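Local atomic coordinates of colicin-B (Escherichia coli, PDB entry 1RH1), a protein that kills Escherichia coli and closely related bacteria by forming channels that depolarize the cytoplasmic membrane and dissipate cellular energy. Residues Pro189-Pro201 / Asn264-Ser276. Numbering follows the deposited sequence.
Sequences PMTVPVVDAVPVP and NNHDVIVRFPEGS
A short parallel β-pairing joins Val194, Val195 and Asp196 to Ile269, Val270 and Arg271 within a mixed sheet of the N-terminal part of colicin B. Four backbone bonds alternate across it: Ile269 N gives to Pro193 O (3.0 Å), Val195 N to Ile269 O, Arg271 N to Val195 O, and Ala197 N to Arg271 O (3.1 Å). On the face carrying Val195 and Val270, both methyls of Val195 are engaged. A chi1 of -59° sets its CG2 between the backbone N and the carbonyl carbon, where it meets Val268 CG2 at 3.7 Å and Val270 CG2 at 3.8 Å, while CG1 of Val195 lies against Val268 CG1. Ala197 CB extends this apolar row, touching Val270 CG1 and, at 3.7 Å, Phe272 CD1, and Val270 CG1 itself sits over one face of the phenyl ring, offset toward its rim. Beyond the last bond, Pro273 CG presses on Ala197 O at 3.2 Å. The strand axes cross at 44°, and at the N-terminal end of the pairing Val192 CG1 packs on Ile269 CG1 while CG2 of Val192 approaches Asp267 OD1. That carboxylate oxygen is held by Tyr282 and a salt bridge to Arg170. Asp196 and Arg271 share the opposite face, their charged atoms not in contact; the four backbone bonds and the apolar side chains therefore probably contribute most of the cohesion, with electrostatic attraction secondary.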
loop_
_atom_site.group_PDB
_atom_site.type_symbol
_atom_site.label_atom_id
_atom_site.label_comp_id
_atom_site.label_asym_id
_atom_site.label_seq_id
_atom_site.Cartn_x
_atom_site.Cartn_y
_atom_site.Cartn_z
ATOM N N PRO A 189 1.760 -11.284 1.127
ATOM C CA PRO A 189 1.504 -11.937 -0.137
ATOM C C PRO A 189 2.129 -11.281 -1.367
ATOM O O PRO A 189 1.615 -10.326 -1.948
ATOM C CB PRO A 189 -0.010 -12.001 -0.121
ATOM C CG PRO A 189 -0.292 -12.392 1.289
ATOM C CD PRO A 189 0.546 -11.316 1.934
ATOM N N MET A 190 3.275 -11.781 -1.785
ATOM C CA MET A 190 3.907 -11.215 -2.959
ATOM C C MET A 190 3.690 -12.144 -4.129
ATOM O O MET A 190 3.296 -13.302 -3.967
ATOM C CB MET A 190 5.407 -11.020 -2.693
ATOM C CG MET A 190 5.668 -10.051 -1.550
ATOM S SD MET A 190 7.395 -9.810 -1.144
ATOM C CE MET A 190 7.661 -11.457 -0.608
ATOM N N THR A 191 3.981 -11.603 -5.316
ATOM C CA THR A 191 3.853 -12.323 -6.574
ATOM C C THR A 191 5.021 -12.050 -7.522
ATOM O O THR A 191 5.642 -11.003 -7.392
ATOM C CB THR A 191 2.476 -11.891 -7.096
ATOM O OG1 THR A 191 1.919 -13.145 -7.416
ATOM C CG2 THR A 191 2.400 -10.967 -8.281
ATOM N N VAL A 192 5.403 -12.928 -8.456
ATOM C CA VAL A 192 6.504 -12.713 -9.410
ATOM C C VAL A 192 6.149 -13.172 -10.827
ATOM O O VAL A 192 5.636 -14.276 -10.979
ATOM C CB VAL A 192 7.768 -13.473 -8.896
ATOM C CG1 VAL A 192 8.810 -13.773 -9.973
ATOM C CG2 VAL A 192 8.473 -12.550 -7.924
ATOM N N PRO A 193 6.392 -12.449 -11.921
ATOM C CA PRO A 193 6.139 -12.904 -13.296
ATOM C C PRO A 193 6.831 -14.149 -13.814
ATOM O O PRO A 193 8.054 -14.258 -13.682
ATOM C CB PRO A 193 6.469 -11.722 -14.160
ATOM C CG PRO A 193 7.416 -10.937 -13.296
ATOM C CD PRO A 193 6.792 -11.057 -11.914
ATOM N N VAL A 194 6.062 -15.101 -14.370
ATOM C CA VAL A 194 6.662 -16.253 -15.036
ATOM C C VAL A 194 7.017 -15.860 -16.485
ATOM O O VAL A 194 6.196 -15.272 -17.207
ATOM C CB VAL A 194 5.666 -17.424 -14.998
ATOM C CG1 VAL A 194 6.158 -18.656 -15.741
ATOM C CG2 VAL A 194 5.494 -17.803 -13.548
ATOM N N VAL A 195 8.284 -16.072 -16.897
ATOM C CA VAL A 195 8.723 -15.803 -18.264
ATOM C C VAL A 195 9.246 -17.094 -18.841
ATOM O O VAL A 195 9.576 -18.046 -18.119
ATOM C CB VAL A 195 9.886 -14.754 -18.415
ATOM C CG1 VAL A 195 9.455 -13.424 -17.833
ATOM C CG2 VAL A 195 11.157 -15.246 -17.746
ATOM N N ASP A 196 9.393 -17.038 -20.171
ATOM C CA ASP A 196 9.763 -18.211 -20.950
ATOM C C ASP A 196 11.117 -18.284 -21.633
ATOM O O ASP A 196 11.439 -17.469 -22.497
ATOM C CB ASP A 196 8.716 -18.444 -22.020
ATOM C CG ASP A 196 8.333 -19.906 -22.039
ATOM O OD1 ASP A 196 7.308 -20.233 -21.431
ATOM O OD2 ASP A 196 9.065 -20.706 -22.639
ATOM N N ALA A 197 11.884 -19.305 -21.234
ATOM C CA ALA A 197 13.145 -19.624 -21.865
ATOM C C ALA A 197 12.830 -20.430 -23.118
ATOM O O ALA A 197 12.049 -21.381 -23.148
ATOM C CB ALA A 197 14.004 -20.453 -20.935
ATOM N N VAL A 198 13.416 -19.929 -24.199
ATOM C CA VAL A 198 13.300 -20.441 -25.561
ATOM C C VAL A 198 14.653 -20.957 -26.082
ATOM O O VAL A 198 15.661 -20.288 -25.863
ATOM C CB VAL A 198 12.755 -19.278 -26.390
ATOM C CG1 VAL A 198 12.834 -19.564 -27.879
ATOM C CG2 VAL A 198 11.300 -19.062 -25.996
ATOM N N PRO A 199 14.782 -22.096 -26.783
ATOM C CA PRO A 199 16.060 -22.587 -27.307
ATOM C C PRO A 199 16.691 -21.611 -28.302
ATOM O O PRO A 199 16.000 -20.984 -29.111
ATOM C CB PRO A 199 15.689 -23.937 -27.894
ATOM C CG PRO A 199 14.273 -23.719 -28.370
ATOM C CD PRO A 199 13.686 -22.966 -27.196
ATOM N N VAL A 200 18.006 -21.438 -28.211
ATOM C CA VAL A 200 18.691 -20.494 -29.085
ATOM C C VAL A 200 19.263 -21.256 -30.275
ATOM O O VAL A 200 19.953 -22.249 -30.068
ATOM C CB VAL A 200 19.835 -19.766 -28.305
ATOM C CG1 VAL A 200 20.579 -18.811 -29.213
ATOM C CG2 VAL A 200 19.258 -18.911 -27.191
ATOM N N PRO A 201 18.999 -20.844 -31.517
ATOM C CA PRO A 201 19.639 -21.338 -32.724
ATOM C C PRO A 201 21.124 -21.162 -32.904
ATOM O O PRO A 201 21.697 -20.111 -32.629
ATOM C CB PRO A 201 18.904 -20.688 -33.849
ATOM C CG PRO A 201 18.276 -19.479 -33.221
ATOM C CD PRO A 201 17.870 -20.003 -31.862
ATOM N N ASN A 264 14.410 0.055 -14.032
ATOM C CA ASN A 264 15.257 -0.884 -14.751
ATOM C C ASN A 264 15.640 -2.160 -14.030
ATOM O O ASN A 264 16.411 -2.969 -14.544
ATOM C CB ASN A 264 16.508 -0.137 -15.200
ATOM C CG ASN A 264 16.234 0.974 -16.218
ATOM O OD1 ASN A 264 16.950 1.972 -16.230
ATOM N ND2 ASN A 264 15.234 0.892 -17.099
ATOM N N ASN A 265 15.042 -2.364 -12.854
ATOM C CA ASN A 265 15.169 -3.566 -12.029
ATOM C C ASN A 265 14.004 -4.563 -12.171
ATOM O O ASN A 265 12.828 -4.188 -12.201
ATOM C CB ASN A 265 15.296 -3.159 -10.556
ATOM C CG ASN A 265 16.592 -2.470 -10.165
ATOM O OD1 ASN A 265 16.767 -1.942 -9.064
ATOM N ND2 ASN A 265 17.536 -2.461 -11.088
ATOM N N HIS A 266 14.336 -5.866 -12.234
ATOM C CA HIS A 266 13.350 -6.924 -12.409
ATOM C C HIS A 266 13.830 -8.234 -11.838
ATOM O O HIS A 266 15.024 -8.496 -11.752
ATOM C CB HIS A 266 13.047 -7.138 -13.890
ATOM C CG HIS A 266 11.580 -7.360 -14.208
ATOM N ND1 HIS A 266 11.087 -8.310 -14.994
ATOM C CD2 HIS A 266 10.511 -6.603 -13.733
ATOM C CE1 HIS A 266 9.772 -8.136 -14.993
ATOM N NE2 HIS A 266 9.411 -7.113 -14.239
ATOM N N ASP A 267 12.843 -9.023 -11.402
ATOM C CA ASP A 267 13.017 -10.416 -10.971
ATOM C C ASP A 267 11.910 -11.253 -11.591
ATOM O O ASP A 267 10.752 -10.828 -11.666
ATOM C CB ASP A 267 12.945 -10.590 -9.443
ATOM C CG ASP A 267 11.742 -10.045 -8.665
ATOM O OD1 ASP A 267 11.611 -10.380 -7.485
ATOM O OD2 ASP A 267 10.954 -9.275 -9.222
ATOM N N VAL A 268 12.253 -12.415 -12.137
ATOM C CA VAL A 268 11.257 -13.253 -12.794
ATOM C C VAL A 268 11.533 -14.713 -12.505
ATOM O O VAL A 268 12.575 -15.054 -11.955
ATOM C CB VAL A 268 11.253 -13.073 -14.341
ATOM C CG1 VAL A 268 10.953 -11.646 -14.741
ATOM C CG2 VAL A 268 12.612 -13.427 -14.894
ATOM N N ILE A 269 10.616 -15.599 -12.871
ATOM C CA ILE A 269 10.897 -17.009 -12.734
ATOM C C ILE A 269 10.934 -17.506 -14.152
ATOM O O ILE A 269 9.958 -17.494 -14.902
ATOM C CB ILE A 269 9.799 -17.698 -11.896
ATOM C CG1 ILE A 269 10.055 -17.409 -10.430
ATOM C CG2 ILE A 269 9.811 -19.199 -12.098
ATOM C CD1 ILE A 269 9.020 -18.044 -9.511
ATOM N N VAL A 270 12.156 -17.872 -14.517
ATOM C CA VAL A 270 12.436 -18.372 -15.846
ATOM C C VAL A 270 12.092 -19.844 -15.823
ATOM O O VAL A 270 12.645 -20.619 -15.041
ATOM C CB VAL A 270 13.917 -18.186 -16.185
ATOM C CG1 VAL A 270 14.137 -18.740 -17.566
ATOM C CG2 VAL A 270 14.321 -16.728 -16.185
ATOM N N ARG A 271 11.149 -20.167 -16.704
ATOM C CA ARG A 271 10.645 -21.523 -16.931
ATOM C C ARG A 271 11.254 -22.136 -18.206
ATOM O O ARG A 271 11.078 -21.609 -19.306
ATOM C CB ARG A 271 9.135 -21.391 -17.010
ATOM C CG ARG A 271 8.354 -22.622 -17.395
ATOM C CD ARG A 271 6.893 -22.267 -17.492
ATOM N NE ARG A 271 6.168 -23.375 -16.925
ATOM C CZ ARG A 271 4.883 -23.600 -17.182
ATOM N NH1 ARG A 271 4.190 -22.795 -17.998
ATOM N NH2 ARG A 271 4.285 -24.652 -16.601
ATOM N N PHE A 272 11.976 -23.251 -18.132
ATOM C CA PHE A 272 12.619 -23.812 -19.309
ATOM C C PHE A 272 11.712 -24.655 -20.218
ATOM O O PHE A 272 10.559 -24.884 -19.848
ATOM C CB PHE A 272 13.817 -24.589 -18.800
ATOM C CG PHE A 272 14.881 -23.622 -18.318
ATOM C CD1 PHE A 272 15.836 -23.142 -19.213
ATOM C CD2 PHE A 272 14.903 -23.195 -16.986
ATOM C CE1 PHE A 272 16.802 -22.239 -18.775
ATOM C CE2 PHE A 272 15.875 -22.292 -16.554
ATOM C CZ PHE A 272 16.827 -21.812 -17.446
ATOM N N PRO A 273 12.088 -25.098 -21.436
ATOM C CA PRO A 273 11.173 -25.711 -22.382
ATOM C C PRO A 273 10.662 -27.097 -22.061
ATOM O O PRO A 273 11.201 -27.841 -21.239
ATOM C CB PRO A 273 11.919 -25.670 -23.701
ATOM C CG PRO A 273 12.783 -24.465 -23.589
ATOM C CD PRO A 273 13.274 -24.661 -22.174
ATOM N N GLU A 274 9.597 -27.336 -22.845
ATOM C CA GLU A 274 8.828 -28.572 -23.014
ATOM C C GLU A 274 9.353 -29.826 -22.347
ATOM O O GLU A 274 8.684 -30.322 -21.449
ATOM C CB GLU A 274 8.627 -28.932 -24.541
ATOM C CG GLU A 274 9.846 -29.214 -25.464
ATOM C CD GLU A 274 9.587 -30.153 -26.653
ATOM O OE1 GLU A 274 9.159 -29.665 -27.706
ATOM O OE2 GLU A 274 9.829 -31.366 -26.537
ATOM N N GLY A 275 10.512 -30.338 -22.769
ATOM C CA GLY A 275 11.110 -31.526 -22.217
ATOM C C GLY A 275 12.587 -31.261 -22.040
ATOM O O GLY A 275 13.412 -32.147 -22.287
ATOM N N SER A 276 12.912 -30.023 -21.616
ATOM C CA SER A 276 14.283 -29.591 -21.409
ATOM C C SER A 276 14.953 -30.309 -20.262
ATOM O O SER A 276 16.156 -30.558 -20.279
ATOM C CB SER A 276 14.342 -28.099 -21.125
ATOM O OG SER A 276 13.653 -27.683 -19.957
#